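PDB 3DR5: putative O-Methyltransferase from Corynebacterium glutamicum, which is of unknown function but probably transfers a methyl group from S-adenosyl-L-methionine to an oxygen of its substrate, as O-methyltransferases of its family do. Local coordinates for residues D80-T85 against P108-F113; T58-I63 against Y130-G135; V70-L75 against A99-A104; F32-P37 against T64-L69; T85-E90 against S116-V121. All coordinates share one frame; numbering follows the deposited sequence.

Contact 1. Residues D80-T85 against P108-F113; sequences DNTTLT and PSRVRF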
# COMPACT_ATOMS: atom_id res chain seq x y z
N ASP A 80 14.21 7.70 -11.01
CA ASP A 80 15.67 7.78 -11.17
C ASP A 80 16.38 9.00 -10.62
O ASP A 80 17.54 8.91 -10.20
CB ASP A 80 16.06 7.59 -12.64
CG ASP A 80 15.66 6.23 -13.18
OD1 ASP A 80 15.37 5.34 -12.36
OD2 ASP A 80 15.65 6.06 -14.43
N ASN A 81 15.68 10.13 -10.59
CA ASN A 81 16.27 11.37 -10.10
C ASN A 81 16.09 11.59 -8.60
O ASN A 81 15.90 12.72 -8.14
CB ASN A 81 15.72 12.56 -10.88
CG ASN A 81 14.24 12.75 -10.70
OD1 ASN A 81 13.51 11.79 -10.47
ND2 ASN A 81 13.78 13.99 -10.84
N THR A 82 16.15 10.50 -7.84
CA THR A 82 16.03 10.56 -6.38
C THR A 82 17.09 9.60 -5.83
O THR A 82 17.68 8.82 -6.58
CB THR A 82 14.65 10.08 -5.88
OG1 THR A 82 14.48 8.70 -6.20
CG2 THR A 82 13.53 10.90 -6.51
N THR A 83 17.33 9.65 -4.53
CA THR A 83 18.31 8.76 -3.92
C THR A 83 17.69 7.95 -2.78
O THR A 83 16.61 8.28 -2.27
CB THR A 83 19.53 9.52 -3.31
OG1 THR A 83 19.08 10.35 -2.23
CG2 THR A 83 20.22 10.40 -4.36
N LEU A 84 18.37 6.88 -2.40
CA LEU A 84 17.93 6.08 -1.26
C LEU A 84 18.97 6.37 -0.19
O LEU A 84 20.18 6.22 -0.42
CB LEU A 84 17.92 4.57 -1.57
CG LEU A 84 17.77 3.66 -0.34
CD1 LEU A 84 16.38 3.81 0.29
CD2 LEU A 84 18.00 2.22 -0.77
N THR A 85 18.51 6.81 0.97
CA THR A 85 19.40 7.10 2.09
C THR A 85 19.21 6.00 3.12
O THR A 85 18.12 5.83 3.67
CB THR A 85 19.08 8.48 2.71
OG1 THR A 85 19.35 9.50 1.75
CG2 THR A 85 19.90 8.71 3.96
N PRO A 108 26.40 4.03 -7.69
CA PRO A 108 26.66 4.53 -6.33
C PRO A 108 25.98 5.87 -6.07
O PRO A 108 25.76 6.26 -4.93
CB PRO A 108 28.19 4.66 -6.29
CG PRO A 108 28.67 3.71 -7.34
CD PRO A 108 27.66 3.85 -8.44
N SER A 109 25.67 6.58 -7.15
CA SER A 109 25.03 7.89 -7.08
C SER A 109 23.56 7.84 -6.65
O SER A 109 22.99 8.86 -6.26
CB SER A 109 25.13 8.58 -8.44
OG SER A 109 24.94 7.63 -9.48
N ARG A 110 22.97 6.65 -6.71
CA ARG A 110 21.57 6.46 -6.34
C ARG A 110 21.39 6.18 -4.85
O ARG A 110 20.30 6.35 -4.31
CB ARG A 110 20.98 5.30 -7.13
CG ARG A 110 20.82 5.51 -8.63
CD ARG A 110 19.88 6.67 -8.93
NE ARG A 110 18.62 6.65 -8.18
CZ ARG A 110 17.61 5.82 -8.40
NH1 ARG A 110 17.68 4.92 -9.37
NH2 ARG A 110 16.50 5.92 -7.68
N VAL A 111 22.46 5.75 -4.20
CA VAL A 111 22.41 5.42 -2.78
C VAL A 111 23.35 6.26 -1.92
O VAL A 111 24.38 6.74 -2.38
CB VAL A 111 22.73 3.93 -2.55
CG1 VAL A 111 22.87 3.65 -1.06
CG2 VAL A 111 21.63 3.05 -3.15
N ARG A 112 22.97 6.42 -0.65
CA ARG A 112 23.76 7.17 0.30
C ARG A 112 23.65 6.45 1.64
O ARG A 112 22.55 6.21 2.14
CB ARG A 112 23.17 8.59 0.39
CG ARG A 112 23.68 9.44 1.52
CD ARG A 112 22.54 10.31 2.04
NE ARG A 112 22.91 11.71 2.13
CZ ARG A 112 22.07 12.68 2.47
NH1 ARG A 112 20.80 12.41 2.76
NH2 ARG A 112 22.50 13.93 2.53
N PHE A 113 24.79 6.11 2.24
CA PHE A 113 24.75 5.42 3.52
C PHE A 113 25.27 6.31 4.65
O PHE A 113 26.37 6.86 4.59
CB PHE A 113 25.56 4.12 3.48
CG PHE A 113 25.10 3.09 4.49
CD1 PHE A 113 24.38 1.97 4.08
CD2 PHE A 113 25.34 3.27 5.85
CE1 PHE A 113 23.90 1.04 5.01
CE2 PHE A 113 24.87 2.35 6.79
CZ PHE A 113 24.14 1.23 6.37

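Contact 2. Residues T58-I63 against Y130-G135; sequences TGAIAI and YQLVFG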
# COMPACT_ATOMS: atom_id res chain seq x y z
N THR A 58 13.82 14.40 -2.35
CA THR A 58 15.20 13.93 -2.34
C THR A 58 15.16 12.42 -2.59
O THR A 58 16.08 11.85 -3.17
CB THR A 58 15.88 14.22 -0.99
OG1 THR A 58 15.81 15.62 -0.70
CG2 THR A 58 17.35 13.79 -1.03
N GLY A 59 14.07 11.79 -2.15
CA GLY A 59 13.93 10.35 -2.32
C GLY A 59 13.39 9.63 -1.09
O GLY A 59 12.49 10.11 -0.41
N ALA A 60 13.98 8.48 -0.80
CA ALA A 60 13.53 7.69 0.33
C ALA A 60 14.60 7.47 1.38
O ALA A 60 15.80 7.65 1.13
CB ALA A 60 13.01 6.33 -0.17
N ILE A 61 14.15 7.10 2.58
CA ILE A 61 15.06 6.78 3.68
C ILE A 61 14.71 5.38 4.19
O ILE A 61 13.54 5.06 4.42
CB ILE A 61 14.92 7.75 4.87
CG1 ILE A 61 15.27 9.17 4.45
CG2 ILE A 61 15.88 7.32 6.00
CD1 ILE A 61 15.05 10.21 5.54
N ALA A 62 15.74 4.54 4.34
CA ALA A 62 15.56 3.19 4.89
C ALA A 62 16.38 3.12 6.19
O ALA A 62 17.61 3.18 6.17
CB ALA A 62 16.04 2.12 3.90
N ILE A 63 15.69 3.02 7.32
CA ILE A 63 16.34 2.94 8.62
C ILE A 63 16.18 1.50 9.09
O ILE A 63 15.16 1.12 9.66
CB ILE A 63 15.67 3.90 9.61
CG1 ILE A 63 15.92 5.34 9.17
CG2 ILE A 63 16.20 3.67 11.01
CD1 ILE A 63 14.74 6.26 9.40
N TYR A 130 11.54 14.35 1.92
CA TYR A 130 11.43 12.94 1.62
C TYR A 130 10.01 12.46 1.36
O TYR A 130 9.07 12.86 2.05
CB TYR A 130 12.08 12.15 2.76
CG TYR A 130 13.56 12.46 2.90
CD1 TYR A 130 14.51 11.79 2.12
CD2 TYR A 130 14.01 13.49 3.74
CE1 TYR A 130 15.86 12.13 2.18
CE2 TYR A 130 15.35 13.84 3.80
CZ TYR A 130 16.28 13.15 3.01
OH TYR A 130 17.61 13.49 3.07
N GLN A 131 9.87 11.59 0.37
CA GLN A 131 8.59 11.03 -0.03
C GLN A 131 8.28 9.68 0.63
O GLN A 131 7.13 9.23 0.63
CB GLN A 131 8.56 10.85 -1.54
CG GLN A 131 9.42 9.66 -2.00
CD GLN A 131 9.74 9.68 -3.49
OE1 GLN A 131 9.10 8.99 -4.28
NE2 GLN A 131 10.72 10.48 -3.88
N LEU A 132 9.30 9.04 1.19
CA LEU A 132 9.10 7.73 1.80
C LEU A 132 10.17 7.41 2.83
O LEU A 132 11.37 7.59 2.58
CB LEU A 132 9.10 6.65 0.70
CG LEU A 132 9.06 5.16 1.10
CD1 LEU A 132 7.70 4.82 1.71
CD2 LEU A 132 9.34 4.27 -0.11
N VAL A 133 9.74 6.94 3.99
CA VAL A 133 10.66 6.57 5.05
C VAL A 133 10.23 5.22 5.61
O VAL A 133 9.10 5.03 6.05
CB VAL A 133 10.69 7.64 6.18
CG1 VAL A 133 11.65 7.20 7.29
CG2 VAL A 133 11.12 8.98 5.61
N PHE A 134 11.15 4.26 5.57
CA PHE A 134 10.91 2.93 6.10
C PHE A 134 11.75 2.81 7.37
O PHE A 134 12.95 3.11 7.38
CB PHE A 134 11.35 1.84 5.12
CG PHE A 134 11.31 0.46 5.72
CD1 PHE A 134 10.13 -0.28 5.74
CD2 PHE A 134 12.46 -0.09 6.30
CE1 PHE A 134 10.09 -1.54 6.35
CE2 PHE A 134 12.43 -1.35 6.91
CZ PHE A 134 11.25 -2.08 6.93
N GLY A 135 11.10 2.38 8.44
CA GLY A 135 11.80 2.22 9.70
C GLY A 135 11.67 0.83 10.30
O GLY A 135 10.57 0.27 10.40

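Contact 3. Residues V70-L75 against A99-A104; sequences VGLYIL and ALFREA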
# COMPACT_ATOMS: atom_id res chain seq x y z
N VAL A 70 15.67 -4.27 1.89
CA VAL A 70 14.65 -3.23 1.83
C VAL A 70 14.90 -2.23 0.70
O VAL A 70 13.98 -1.91 -0.06
CB VAL A 70 14.59 -2.47 3.18
CG1 VAL A 70 13.73 -1.20 3.05
CG2 VAL A 70 14.03 -3.38 4.25
N GLY A 71 16.14 -1.75 0.61
CA GLY A 71 16.53 -0.77 -0.40
C GLY A 71 16.31 -1.20 -1.83
O GLY A 71 16.02 -0.38 -2.70
N LEU A 72 16.50 -2.49 -2.08
CA LEU A 72 16.32 -3.03 -3.42
C LEU A 72 14.85 -2.95 -3.84
O LEU A 72 14.54 -2.69 -5.00
CB LEU A 72 16.82 -4.49 -3.49
CG LEU A 72 18.35 -4.65 -3.51
CD1 LEU A 72 18.72 -6.13 -3.40
CD2 LEU A 72 18.92 -4.06 -4.81
N TYR A 73 13.95 -3.17 -2.89
CA TYR A 73 12.51 -3.10 -3.19
C TYR A 73 12.12 -1.66 -3.47
O TYR A 73 11.33 -1.38 -4.36
CB TYR A 73 11.70 -3.62 -2.01
CG TYR A 73 11.68 -5.11 -1.90
CD1 TYR A 73 11.00 -5.88 -2.84
CD2 TYR A 73 12.30 -5.76 -0.83
CE1 TYR A 73 10.93 -7.27 -2.72
CE2 TYR A 73 12.24 -7.14 -0.69
CZ TYR A 73 11.56 -7.88 -1.64
OH TYR A 73 11.46 -9.24 -1.48
N ILE A 74 12.68 -0.75 -2.69
CA ILE A 74 12.40 0.67 -2.84
C ILE A 74 12.99 1.21 -4.14
O ILE A 74 12.32 1.93 -4.87
CB ILE A 74 12.97 1.46 -1.61
CG1 ILE A 74 12.13 1.13 -0.37
CG2 ILE A 74 12.97 2.96 -1.89
CD1 ILE A 74 12.55 1.89 0.88
N LEU A 75 14.24 0.85 -4.44
CA LEU A 75 14.90 1.31 -5.66
C LEU A 75 14.17 0.86 -6.93
O LEU A 75 14.21 1.54 -7.95
CB LEU A 75 16.37 0.84 -5.68
CG LEU A 75 17.26 1.62 -4.70
CD1 LEU A 75 18.61 0.92 -4.54
CD2 LEU A 75 17.44 3.04 -5.22
N ALA A 99 27.37 -3.46 -0.96
CA ALA A 99 27.74 -4.62 -1.76
C ALA A 99 26.50 -5.06 -2.57
O ALA A 99 26.57 -5.19 -3.79
CB ALA A 99 28.20 -5.76 -0.86
N LEU A 100 25.39 -5.30 -1.88
CA LEU A 100 24.15 -5.73 -2.55
C LEU A 100 23.71 -4.76 -3.65
O LEU A 100 23.22 -5.19 -4.70
CB LEU A 100 23.03 -5.93 -1.51
CG LEU A 100 23.15 -7.22 -0.70
CD1 LEU A 100 22.20 -7.16 0.49
CD2 LEU A 100 22.84 -8.43 -1.59
N PHE A 101 23.87 -3.46 -3.41
CA PHE A 101 23.49 -2.47 -4.41
C PHE A 101 24.48 -2.59 -5.57
O PHE A 101 24.09 -2.58 -6.73
CB PHE A 101 23.51 -1.06 -3.81
CG PHE A 101 22.51 -0.85 -2.70
CD1 PHE A 101 21.25 -1.45 -2.76
CD2 PHE A 101 22.83 -0.08 -1.59
CE1 PHE A 101 20.32 -1.26 -1.74
CE2 PHE A 101 21.91 0.11 -0.56
CZ PHE A 101 20.66 -0.49 -0.62
N ARG A 102 25.76 -2.72 -5.25
CA ARG A 102 26.80 -2.87 -6.27
C ARG A 102 26.50 -4.10 -7.14
O ARG A 102 26.53 -4.00 -8.37
CB ARG A 102 28.17 -3.06 -5.61
CG ARG A 102 29.35 -3.06 -6.58
CD ARG A 102 30.42 -4.09 -6.20
NE ARG A 102 30.52 -4.29 -4.75
CZ ARG A 102 30.84 -3.34 -3.88
NH1 ARG A 102 31.11 -2.11 -4.30
NH2 ARG A 102 30.88 -3.61 -2.58
N GLU A 103 26.21 -5.24 -6.51
CA GLU A 103 25.92 -6.48 -7.24
C GLU A 103 24.67 -6.32 -8.11
O GLU A 103 24.68 -6.74 -9.27
CB GLU A 103 25.81 -7.65 -6.25
CG GLU A 103 27.18 -8.25 -5.95
CD GLU A 103 27.27 -8.82 -4.56
OE1 GLU A 103 26.27 -9.42 -4.10
OE2 GLU A 103 28.33 -8.66 -3.92
N ALA A 104 23.61 -5.74 -7.55
CA ALA A 104 22.44 -5.43 -8.36
C ALA A 104 23.10 -4.37 -9.29
O ALA A 104 24.17 -3.82 -8.98
CB ALA A 104 21.36 -4.79 -7.52

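Contact 4. Residues F32-P37 against T64-L69; sequences FGLPAP and TPAAGL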
# COMPACT_ATOMS: atom_id res chain seq x y z
N PHE A 32 22.99 -13.41 8.77
CA PHE A 32 23.42 -12.53 9.86
C PHE A 32 22.34 -12.30 10.91
O PHE A 32 22.52 -11.47 11.82
CB PHE A 32 23.89 -11.18 9.29
CG PHE A 32 25.21 -11.26 8.57
CD1 PHE A 32 26.41 -11.04 9.27
CD2 PHE A 32 25.27 -11.53 7.21
CE1 PHE A 32 27.64 -11.10 8.61
CE2 PHE A 32 26.49 -11.60 6.54
CZ PHE A 32 27.67 -11.38 7.24
N GLY A 33 21.23 -13.02 10.79
CA GLY A 33 20.13 -12.90 11.74
C GLY A 33 19.44 -11.55 11.78
O GLY A 33 18.92 -11.14 12.82
N LEU A 34 19.41 -10.86 10.64
CA LEU A 34 18.80 -9.54 10.56
C LEU A 34 17.30 -9.58 10.27
O LEU A 34 16.83 -10.47 9.56
CB LEU A 34 19.48 -8.71 9.47
CG LEU A 34 21.01 -8.64 9.48
CD1 LEU A 34 21.52 -7.95 8.22
CD2 LEU A 34 21.47 -7.90 10.72
N PRO A 35 16.54 -8.62 10.81
CA PRO A 35 15.09 -8.53 10.61
C PRO A 35 14.84 -8.19 9.14
O PRO A 35 15.19 -7.10 8.68
CB PRO A 35 14.66 -7.38 11.52
CG PRO A 35 15.85 -7.12 12.42
CD PRO A 35 17.04 -7.48 11.60
N ALA A 36 14.22 -9.12 8.41
CA ALA A 36 13.96 -8.92 6.98
C ALA A 36 12.49 -9.07 6.58
O ALA A 36 11.95 -10.17 6.65
CB ALA A 36 14.80 -9.89 6.17
N PRO A 37 11.86 -7.97 6.15
CA PRO A 37 10.45 -8.00 5.74
C PRO A 37 10.27 -9.07 4.67
O PRO A 37 11.14 -9.22 3.80
CB PRO A 37 10.22 -6.60 5.17
CG PRO A 37 11.22 -5.75 5.88
CD PRO A 37 12.44 -6.63 5.97
N THR A 64 17.23 0.71 8.89
CA THR A 64 17.18 -0.71 9.23
C THR A 64 18.55 -1.37 9.10
O THR A 64 19.38 -0.93 8.31
CB THR A 64 16.21 -1.42 8.27
OG1 THR A 64 16.32 -2.84 8.41
CG2 THR A 64 16.54 -1.05 6.80
N PRO A 65 18.80 -2.44 9.87
CA PRO A 65 20.06 -3.18 9.84
C PRO A 65 20.23 -3.89 8.49
O PRO A 65 21.34 -4.18 8.08
CB PRO A 65 19.92 -4.20 10.97
CG PRO A 65 19.00 -3.54 11.92
CD PRO A 65 18.00 -2.80 11.06
N ALA A 66 19.12 -4.18 7.83
CA ALA A 66 19.15 -4.85 6.53
C ALA A 66 18.67 -3.90 5.44
O ALA A 66 17.67 -4.15 4.78
CB ALA A 66 18.26 -6.09 6.55
N ALA A 67 19.40 -2.81 5.24
CA ALA A 67 19.05 -1.80 4.25
C ALA A 67 19.18 -2.29 2.81
O ALA A 67 18.58 -1.72 1.89
CB ALA A 67 19.89 -0.55 4.45
N GLY A 68 19.98 -3.34 2.63
CA GLY A 68 20.20 -3.87 1.30
C GLY A 68 18.96 -4.52 0.71
O GLY A 68 18.61 -4.28 -0.45
N LEU A 69 18.30 -5.36 1.50
CA LEU A 69 17.11 -6.04 1.04
C LEU A 69 16.00 -5.00 0.83
O LEU A 69 15.47 -4.85 -0.27
CB LEU A 69 16.67 -7.10 2.06
CG LEU A 69 15.33 -7.79 1.78
CD1 LEU A 69 15.41 -8.64 0.52
CD2 LEU A 69 14.95 -8.66 2.97
O HOH W 1 14.30 -4.50 7.78

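Contact 5. Residues T85-E90 against S116-V121; sequences TCIDPE and SRPLDV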
# COMPACT_ATOMS: atom_id res chain seq x y z
N THR A 85 18.51 6.81 0.97
CA THR A 85 19.40 7.10 2.09
C THR A 85 19.21 6.00 3.12
O THR A 85 18.12 5.83 3.67
CB THR A 85 19.08 8.48 2.71
OG1 THR A 85 19.35 9.50 1.75
CG2 THR A 85 19.90 8.71 3.96
N CYS A 86 20.28 5.24 3.37
CA CYS A 86 20.25 4.15 4.33
C CYS A 86 20.92 4.61 5.62
O CYS A 86 21.94 5.30 5.59
CB CYS A 86 20.99 2.93 3.79
SG CYS A 86 20.36 2.34 2.20
N ILE A 87 20.36 4.21 6.75
CA ILE A 87 20.89 4.61 8.04
C ILE A 87 21.04 3.47 9.05
O ILE A 87 20.04 2.84 9.43
CB ILE A 87 20.00 5.67 8.72
CG1 ILE A 87 19.62 6.77 7.71
CG2 ILE A 87 20.71 6.26 9.94
CD1 ILE A 87 18.83 7.91 8.31
N ASP A 88 22.28 3.20 9.45
CA ASP A 88 22.56 2.19 10.46
C ASP A 88 23.97 2.47 11.02
O ASP A 88 24.86 2.88 10.28
CB ASP A 88 22.49 0.76 9.90
CG ASP A 88 22.56 -0.30 11.01
OD1 ASP A 88 21.55 -0.49 11.72
OD2 ASP A 88 23.63 -0.91 11.19
N PRO A 89 24.17 2.28 12.33
CA PRO A 89 25.46 2.52 13.00
C PRO A 89 26.53 1.45 12.83
O PRO A 89 27.71 1.69 13.12
CB PRO A 89 25.07 2.68 14.47
CG PRO A 89 23.90 1.76 14.61
CD PRO A 89 23.11 1.95 13.32
N GLU A 90 26.14 0.27 12.36
CA GLU A 90 27.06 -0.84 12.20
C GLU A 90 27.77 -0.79 10.85
O GLU A 90 27.12 -0.70 9.81
CB GLU A 90 26.28 -2.14 12.39
CG GLU A 90 26.55 -2.85 13.73
CD GLU A 90 26.77 -1.92 14.91
OE1 GLU A 90 25.80 -1.56 15.60
OE2 GLU A 90 27.94 -1.52 15.13
N SER A 116 25.30 5.92 11.20
CA SER A 116 24.89 6.63 12.41
C SER A 116 23.70 5.95 13.07
O SER A 116 23.09 5.04 12.50
CB SER A 116 24.45 8.05 12.07
OG SER A 116 24.75 8.41 10.73
N ARG A 117 23.38 6.40 14.28
CA ARG A 117 22.22 5.89 14.97
C ARG A 117 21.14 6.77 14.34
O ARG A 117 21.29 7.99 14.21
CB ARG A 117 22.34 6.13 16.48
CG ARG A 117 23.63 5.56 17.03
CD ARG A 117 23.88 6.03 18.45
NE ARG A 117 22.82 5.59 19.35
CZ ARG A 117 22.88 5.69 20.68
NH1 ARG A 117 23.96 6.21 21.26
NH2 ARG A 117 21.87 5.27 21.42
N PRO A 118 20.03 6.16 13.92
CA PRO A 118 18.90 6.86 13.29
C PRO A 118 18.49 8.18 13.93
O PRO A 118 18.47 9.22 13.28
CB PRO A 118 17.76 5.85 13.38
CG PRO A 118 18.44 4.54 13.36
CD PRO A 118 19.70 4.74 14.16
N LEU A 119 18.17 8.11 15.22
CA LEU A 119 17.70 9.28 15.93
C LEU A 119 18.71 10.39 16.15
O LEU A 119 18.34 11.51 16.52
CB LEU A 119 17.05 8.83 17.25
CG LEU A 119 15.85 7.88 17.08
CD1 LEU A 119 15.37 7.43 18.45
CD2 LEU A 119 14.72 8.58 16.32
N ASP A 120 19.97 10.09 15.91
CA ASP A 120 21.01 11.09 16.06
C ASP A 120 21.18 11.90 14.78
O ASP A 120 21.30 13.11 14.82
CB ASP A 120 22.35 10.43 16.41
CG ASP A 120 22.48 10.07 17.88
OD1 ASP A 120 23.08 9.02 18.20
OD2 ASP A 120 22.00 10.85 18.72
N VAL A 121 21.16 11.21 13.64
CA VAL A 121 21.38 11.85 12.35
C VAL A 121 20.18 12.45 11.61
O VAL A 121 20.35 13.27 10.70
CB VAL A 121 22.11 10.88 11.41
CG1 VAL A 121 21.14 9.82 10.90
CG2 VAL A 121 22.77 11.62 10.26

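Contact 1. Residues D80-T85 against P108-F113
R110 and L84 meet where two parallel strands begin, 83-87 and the outermost strand 111-114 of the Rossmann-like methyltransferase sheet, the strands of a beta-alpha-beta unit whose helix is 91-103. Strands 83-85 and 111-113 run 18° apart, with L84 beside V111 and T85 beside R112. Two backbone bonds join them: L84 N gives to R110 O (2.8 Å), and R112 N to L84 O (2.8 Å). Branched V111 suits an extended strand; its CG2 lies 4.3 Å from L84 CB on the face that helices 67-77 and 91-103 cover.

Ahead of the paired residues, the R110 side chain reaches the other segment, folding back at chi2 (-62°) and chi3 (-47°) to carry the guanidinium to the turn 80-82. NE donates to T82 O at 2.9 Å, close to the guanidinium plane, and NH2 adds a weak bond to the same oxygen. R110 NH1 stands 3.8 Å from D80 OD1, a long salt bridge of charges alone, the oxygen being well out of plane; the carboxylate's hydrogen bonds go to H216 and H217, purification-tag residues of the second subunit. On the face of the sheet away from L84 and V111, R112 lies beside T85, and its NH1 makes a weak bond to T85 OG1 (3.4 Å). R110 thus holds the turn through one carbonyl oxygen, T82 O, with D80 O over its guanidinium face and charge attraction probably a secondary contribution.

Contact 2. Residues T58-I63 against Y130-G135
I61 uses both its backbone N and its O to bond the strand 132-135: its N donates to L132 O (2.8 Å), and its O accepts from F134 N in a nearly straight bond (N-H...O 172°). One step on, I63 N gives to F134 O at 2.7 Å. At the other end G59 O takes Q131 N (3.1 Å), where the chain turns a corner at Q131. The alternation is that of parallel strands, with both backbone groups of I61 and F134 engaged here. Between these residues, A60 and A62 turn their backbone bonds the other way, to T83 and T85 of strand 83-87, so the central strand 59-63 is satisfied along both edges.

G59 has a positive phi, where a side chain would press on the preceding carbonyl, so glycine fits the strand's start. The small A60 and A62 leave room on their face for I74 and V70 of helix 67-77. On the other face, I61 meets Y130. With CG1 anti to its carbonyl carbon (chi1 -62°), the isoleucine sets CD1 almost over the middle of the ring, a CH-pi contact 3.7 Å from the Y130 centroid and 7° off the normal. T58 CB approaches Y130 CE1 obliquely (3.8 Å), while the phenol OH takes a weak bond from R112 NH1. Beyond, I63 CD1 packs on V133 CG1. Adjacent parallel strands far apart in sequence, 59-63 and 130-135 flank the topological switch point of a Rossmann-like fold, where the strand order 3-2-1-4-5 changes direction, as in class I methyltransferases.

Contact 3. Residues V70-L75 against A99-A104
F101 and L72 join two helices on one side of the Rossmann-like methyltransferase sheet, 67-77 and 91-103, which flank strand 83-87 in sequence. The helices are not closely apposed: the axes of the short segments stay 10.4 Å apart and are inclined at 42°, a spacing that large side chains bridge. F101 and L72 share the bridging. The CG of F101 lies anti to the carbonyl carbon (chi1 -63°), and the ring then reaches across to the backbone of helix 67-77, with CE1 4.0 Å from G71 C.

Glycine suits position 71 because a CB would collide with F101 CZ; its absence lets the aromatic ring settle against bare main chain. L72 N lies at the edge of the ring, near its plane. The leucines on the same helix complete the grip. The side chains of L75 and F101 cross at about a right angle, which brings L75 CD1 to within 3.9 Å of F101 CE1. L72 crosses the phenylalanine at a slant, its CD2 being 4.1 Å from F101 CD1. Helix 20-31 packs against L100 and A104, while L84 and C86 of strand 83-87 meet F101, so the ring also fills the layer between helices and sheet. Just where the chain leaves helix 91-103, a small residue lets the leucine branch come close: A104 CB receives L72 CD2 at 3.7 Å.

Contact 4. Residues F32-P37 against T64-L69
A36 and L69 form the tight end of this contact, P35 and T64 its looser, water-bridged side. L69 CD2 presses on A36 CB at 3.4 Å, closer than carbons usually stand, and also lies 3.9 Å from P37 O. The leucine reaches that spot with CG anti to its backbone N (chi1 173°), and V22, A25 and R26 of helix 20-31 surround it further. A methyl is all that A36 offers, which suits so narrow a place. L34 packs less closely: it straddles the turn, CD2 against P65 CB (4.0 Å) and CD1 against P65 O (3.8 Å), while its CB faces A66 CB.

The turn 64-66 leads from strand 59-63 into helix 67-77, the first strand-to-helix connection of the Rossmann-like sheet, a region that in class I methyltransferases generally borders the cofactor site. Here T64 OG1 accepts from A66 N at 3.2 Å, an ST turn just before the helix, with A66 in the N-cap position. G33 has positive phi as the C-prime residue of the Schellman motif that ends helix 20-31, from which the 34-37 loop departs.

Toward the looser side, P35 CD and P65 CG are 4.4 Å apart, a mere brush of two rigid rings. A water bridges P35 O and T64 OG1: it donates to P35 O (2.9 Å) and bonds to the threonine hydroxyl at 2.7 Å.

Contact 5. Residues T85-E90 against S116-V121
I87, near the end of strand 83-87, is the first residue of 85-90 to touch the 116-121 segment. Its CG2, set anti to the backbone N with CG1 beside it (chi1 -46°), enters the angle made by the start of the short helix 118-121. There it meets V121 CG1 at 3.7 Å and lies against S116 O and P118 CA; I87 CD1 reaches V121 CG1 as well. A beta-branched isoleucine suits both the strand and this crevice, and I61 and I63 of the adjoining strand extend the apolar patch.

D88 comes next and turns its side chain away from the contact. Its backbone O takes a weak, bent bond from S116 N (3.2 Å, 125°). The carboxylate serves its own loop: OD2 accepts from E90 N, from above the carboxylate plane, in an Asx turn, and also bonds H93 of helix 91-103. E90 lies at the N-cap position of that helix, so the aspartate shapes the entry to it. In many class I methyltransferases an acidic residue near the end of the second strand holds the ribose of the cofactor; whether D88 does so here is not established.

P89 then packs on S116, its CD 3.2 Å from S116 O. Having no N-H, the proline nitrogen cannot bond that oxygen, although it lies near. P89 CB also lies 4.1 Å from R117 CG. The strand end with its following loop and the start of helix 118-121 are thus joined by apolar contacts of I87, by P89 against the S116 carbonyl, and by one weak bond.

From the N terminus, the loop 32-37 after helix 20-31 is the first to find a partner, and contact 4 closes it onto 64-69, the turn and first residues of helix 67-77. Contact 2 opens before that closure, at strand 59-63, so the two cross; it ends only at strand 130-135 and encloses contacts 1, 3 and 5. Among those three, the segments alternate: contact 3 pairs helix 67-77 with helix 91-103, contact 1 strand 83-87 with strand 111-114, and contact 5, sharing T85 with contact 1, the end of strand 83-87 with helix 118-121. Contacts 1 and 2 meet through backbone bonds between T85 and residues A60 and A62, while F101 connects contact 3 to the sheet and to contact 4.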